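Local coordinates for osmolarity sensor protein EnvZ (Escherichia coli, PDB 5XGA) that probably senses osmolarity as a membrane histidine kinase that phosphorylates itself and passes on the signal received by its periplasmic domain, at residues 72-75 with 76-80; 57-60 with 61-65. One frame throughout, in Å; residues are numbered along the deposited sequence.

Interaction 1 (72-75 with 76-80); sequences YEFL and SHQMA
The H77 imidazole meets E73 at its edge: OE2 of E73 lies near the ring plane, 3.0 Å from NE2, and O of E73 sits in that plane, 3.3 Å from CD2. Carboxylate and ring lie side by side and point the same way, yet their planes are 66° apart, and the NE2-H to OE2 bond is bent to 129° and therefore weak. The other carboxylate oxygen, OE1 of E73, is held by H71, just before the helix. On the F74 ring, CB of Q78 lies over one face, and OE1 of Q78 is 4.1 Å from CE2. Q78 is fully extended, its chi1 and chi2 both near 180°, which carries the amide past this ring to N14 and K15 of helix 10-24. NE2 of Q78 also passes 4.1 Å from CD2 of L75.

These contacts span the first turns of helix 73-83, where i to i+4 backbone bonds set the spacing and Y72 is the N-cap residue. H77 N, Q78 N and M79 N bond to O of E73, F74 and L75. O of Y72 accepts twice from S76, from its N at 2.9 Å and its OG at a short 2.5 Å, the two donors approaching from opposite faces of the carbonyl plane. OG of the buried S76 in turn accepts from V89 N of strand 87-92. The side chains of L75 and M79 touch N14 of helix 10-24 and residues of strand 87-92 (V91 for L75, V89 for M79).

Interaction 2 (57-60 with 61-65); sequences SNEA and AEEAG
A local, largely surface contact within one short helix, 58-64, brings 57-60 against 61-65 where strand 54-57, an outermost strand of the five-stranded sheet within this chain, passes into the helix. Its start is fixed by S57: OG accepts from A60 N at 3.2 Å with an N-H...O angle of 162°. The hydroxyl reaches that N-H because chi1 of S57 is 66°, which folds OG over the first turn. O of S57 then takes A61 N at 2.9 Å, and O of N58 takes E62 N at 3.1 Å.

This is a serine N-cap followed by fewer than two full turns. Near the end, E63 N bonds to O of A60 at 3.0 Å from above the carbonyl plane, and A64 N bonds to O of A61; both are i to i+3 bonds, consistent with a tighter turn. G65 then leaves helical angles with a positive phi, and its backbone angles by themselves favour glycine, since they bring the CB position close to the preceding carbonyl O.

CG of E62, beside its backbone N, rests 3.1 Å from O of N58. E59 and E63 run alongside, pointing the same way with carboxylate planes 52° apart; their OE2 atoms are 4.3 Å from each other, a like-charge approach that would tend to raise both pKa values. On the inner side, A61 touches Y56 and W111. OD1 of N58 accepts from K103 NZ.

Following the chain from the N terminus, interaction 2 comes first and closes before interaction 1 opens, so the two stand in series and neither nest nor cross. Each is continuous in sequence and closes turns of a single helix instead of a long loop. Helix 58-64 follows strand 54-57 of the five-stranded antiparallel sheet; the chain then passes through strand 70-71 into helix 73-83, these two strands being the outermost of that sheet within this chain. Side chains of 72-80 touch both strand 87-92 and helix 10-24, so interaction 1 joins sheet to helix, whereas interaction 2 lies against strands 54-57 and 110-115. Their centres are about 21 Å apart and their nearest atoms about 11 Å, without touching.

Interaction 1 (72-75 with 76-80)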
loop_
_atom_site.group_PDB
_atom_site.type_symbol
_atom_site.label_atom_id
_atom_site.label_comp_id
_atom_site.label_asym_id
_atom_site.label_seq_id
_atom_site.Cartn_x
_atom_site.Cartn_y
_atom_site.Cartn_z
ATOM N N TYR A 72 7.602 -5.194 -9.245
ATOM C CA TYR A 72 7.399 -4.024 -10.099
ATOM C C TYR A 72 8.362 -2.909 -9.698
ATOM O O TYR A 72 8.232 -2.328 -8.620
ATOM C CB TYR A 72 5.961 -3.527 -10.002
ATOM C CG TYR A 72 5.020 -4.262 -10.921
ATOM C CD1 TYR A 72 4.849 -5.638 -10.813
ATOM C CD2 TYR A 72 4.297 -3.580 -11.889
ATOM C CE1 TYR A 72 3.976 -6.312 -11.653
ATOM C CE2 TYR A 72 3.426 -4.246 -12.731
ATOM C CZ TYR A 72 3.271 -5.606 -12.608
ATOM O OH TYR A 72 2.405 -6.263 -13.450
ATOM N N GLU A 73 9.320 -2.615 -10.568
ATOM C CA GLU A 73 10.421 -1.732 -10.219
ATOM C C GLU A 73 9.949 -0.298 -10.098
ATOM O O GLU A 73 10.246 0.379 -9.114
ATOM C CB GLU A 73 11.542 -1.845 -11.257
ATOM C CG GLU A 73 12.750 -0.943 -11.017
ATOM C CD GLU A 73 13.643 -1.408 -9.879
ATOM O OE1 GLU A 73 13.339 -2.444 -9.253
ATOM O OE2 GLU A 73 14.656 -0.723 -9.603
ATOM N N PHE A 74 9.205 0.177 -11.091
ATOM C CA PHE A 74 8.743 1.551 -11.020
ATOM C C PHE A 74 7.786 1.731 -9.846
ATOM O O PHE A 74 7.925 2.675 -9.071
ATOM C CB PHE A 74 8.076 1.990 -12.322
ATOM C CG PHE A 74 7.578 3.400 -12.280
ATOM C CD1 PHE A 74 8.474 4.461 -12.279
ATOM C CD2 PHE A 74 6.220 3.674 -12.209
ATOM C CE1 PHE A 74 8.022 5.774 -12.220
ATOM C CE2 PHE A 74 5.765 4.980 -12.154
ATOM C CZ PHE A 74 6.667 6.029 -12.157
ATOM N N LEU A 75 6.819 0.830 -9.702
ATOM C CA LEU A 75 5.884 0.943 -8.582
ATOM C C LEU A 75 6.625 0.940 -7.243
ATOM O O LEU A 75 6.266 1.680 -6.324
ATOM C CB LEU A 75 4.861 -0.190 -8.607
ATOM C CG LEU A 75 3.933 -0.324 -9.824
ATOM C CD1 LEU A 75 2.924 -1.415 -9.555
ATOM C CD2 LEU A 75 3.228 0.995 -10.171
ATOM N N SER A 76 7.646 0.091 -7.126
ATOM C CA SER A 76 8.406 0.017 -5.880
ATOM C C SER A 76 9.123 1.340 -5.582
ATOM O O SER A 76 9.146 1.797 -4.444
ATOM C CB SER A 76 9.418 -1.138 -5.931
ATOM O OG SER A 76 8.769 -2.385 -6.161
ATOM N N HIS A 77 9.733 1.945 -6.594
ATOM C CA HIS A 77 10.417 3.224 -6.379
ATOM C C HIS A 77 9.412 4.340 -6.084
ATOM O O HIS A 77 9.623 5.172 -5.192
ATOM C CB HIS A 77 11.261 3.595 -7.591
ATOM C CG HIS A 77 12.617 2.976 -7.588
ATOM N ND1 HIS A 77 13.704 3.569 -6.978
ATOM C CD2 HIS A 77 13.068 1.812 -8.110
ATOM C CE1 HIS A 77 14.766 2.800 -7.130
ATOM N NE2 HIS A 77 14.406 1.725 -7.811
ATOM N N GLN A 78 8.316 4.342 -6.839
ATOM C CA GLN A 78 7.259 5.328 -6.648
ATOM C C GLN A 78 6.718 5.222 -5.221
ATOM O O GLN A 78 6.516 6.224 -4.549
ATOM C CB GLN A 78 6.137 5.132 -7.677
ATOM C CG GLN A 78 4.984 6.138 -7.532
ATOM C CD GLN A 78 3.870 5.956 -8.566
ATOM O OE1 GLN A 78 3.548 6.882 -9.315
ATOM N NE2 GLN A 78 3.271 4.768 -8.596
ATOM N N MET A 79 6.501 4.000 -4.756
ATOM C CA MET A 79 6.050 3.772 -3.388
ATOM C C MET A 79 7.140 4.189 -2.396
ATOM O O MET A 79 6.866 4.900 -1.432
ATOM C CB MET A 79 5.670 2.300 -3.193
ATOM C CG MET A 79 5.256 1.931 -1.765
ATOM S SD MET A 79 3.610 2.545 -1.319
ATOM C CE MET A 79 2.577 1.690 -2.532
ATOM N N ALA A 80 8.375 3.768 -2.647
ATOM C CA ALA A 80 9.487 4.105 -1.738
ATOM C C ALA A 80 9.617 5.615 -1.535
ATOM O O ALA A 80 9.811 6.096 -0.412
ATOM C CB ALA A 80 10.808 3.536 -2.266
#

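Interaction 2 (57-60 with 61-65)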
loop_
_atom_site.group_PDB
_atom_site.type_symbol
_atom_site.label_atom_id
_atom_site.label_comp_id
_atom_site.label_asym_id
_atom_site.label_seq_id
_atom_site.Cartn_x
_atom_site.Cartn_y
_atom_site.Cartn_z
ATOM N N SER A 57 2.522 -13.006 7.582
ATOM C CA SER A 57 3.896 -13.433 7.840
ATOM C C SER A 57 4.530 -13.827 6.518
ATOM O O SER A 57 3.826 -14.096 5.550
ATOM C CB SER A 57 3.939 -14.612 8.816
ATOM O OG SER A 57 3.352 -15.755 8.229
ATOM N N ASN A 58 5.859 -13.879 6.478
ATOM C CA ASN A 58 6.573 -14.312 5.276
ATOM C C ASN A 58 6.102 -15.677 4.787
ATOM O O ASN A 58 5.881 -15.886 3.586
ATOM C CB ASN A 58 8.087 -14.341 5.535
ATOM C CG ASN A 58 8.641 -12.968 5.850
ATOM O OD1 ASN A 58 8.137 -11.965 5.348
ATOM N ND2 ASN A 58 9.672 -12.910 6.688
ATOM N N GLU A 59 5.942 -16.602 5.726
ATOM C CA GLU A 59 5.551 -17.971 5.397
ATOM C C GLU A 59 4.143 -18.000 4.799
ATOM O O GLU A 59 3.930 -18.558 3.717
ATOM C CB GLU A 59 5.623 -18.861 6.643
ATOM C CG GLU A 59 5.144 -20.297 6.427
ATOM C CD GLU A 59 5.051 -21.091 7.725
ATOM O OE1 GLU A 59 5.888 -20.861 8.624
ATOM O OE2 GLU A 59 4.138 -21.940 7.847
ATOM N N ALA A 60 3.195 -17.378 5.499
ATOM C CA ALA A 60 1.800 -17.329 5.063
ATOM C C ALA A 60 1.661 -16.646 3.719
ATOM O O ALA A 60 0.925 -17.112 2.848
ATOM C CB ALA A 60 0.957 -16.625 6.096
ATOM N N ALA A 61 2.370 -15.534 3.548
ATOM C CA ALA A 61 2.332 -14.791 2.291
ATOM C C ALA A 61 2.746 -15.655 1.115
ATOM O O ALA A 61 2.107 -15.639 0.058
ATOM C CB ALA A 61 3.230 -13.581 2.365
ATOM N N GLU A 62 3.836 -16.390 1.297
ATOM C CA GLU A 62 4.384 -17.200 0.219
ATOM C C GLU A 62 3.376 -18.247 -0.244
ATOM O O GLU A 62 3.497 -18.800 -1.334
ATOM C CB GLU A 62 5.700 -17.853 0.657
ATOM C CG GLU A 62 6.850 -16.851 0.806
ATOM C CD GLU A 62 8.167 -17.502 1.207
ATOM O OE1 GLU A 62 8.136 -18.503 1.955
ATOM O OE2 GLU A 62 9.236 -17.015 0.776
ATOM N N GLU A 63 2.356 -18.491 0.568
ATOM C CA GLU A 63 1.328 -19.464 0.212
ATOM C C GLU A 63 0.015 -18.818 -0.254
ATOM O O GLU A 63 -0.805 -19.473 -0.895
ATOM C CB GLU A 63 1.064 -20.397 1.403
ATOM C CG GLU A 63 2.301 -21.169 1.876
ATOM C CD GLU A 63 2.088 -21.899 3.195
ATOM O OE1 GLU A 63 0.955 -21.862 3.726
ATOM O OE2 GLU A 63 3.059 -22.502 3.707
ATOM N N ALA A 64 -0.187 -17.540 0.044
ATOM C CA ALA A 64 -1.499 -16.934 -0.179
ATOM C C ALA A 64 -1.606 -16.173 -1.502
ATOM O O ALA A 64 -2.686 -15.683 -1.862
ATOM C CB ALA A 64 -1.844 -16.021 0.965
ATOM N N GLY A 65 -0.493 -16.072 -2.221
ATOM C CA GLY A 65 -0.489 -15.409 -3.515
ATOM C C GLY A 65 0.812 -14.694 -3.821
ATOM O O GLY A 65 1.080 -14.328 -4.965
#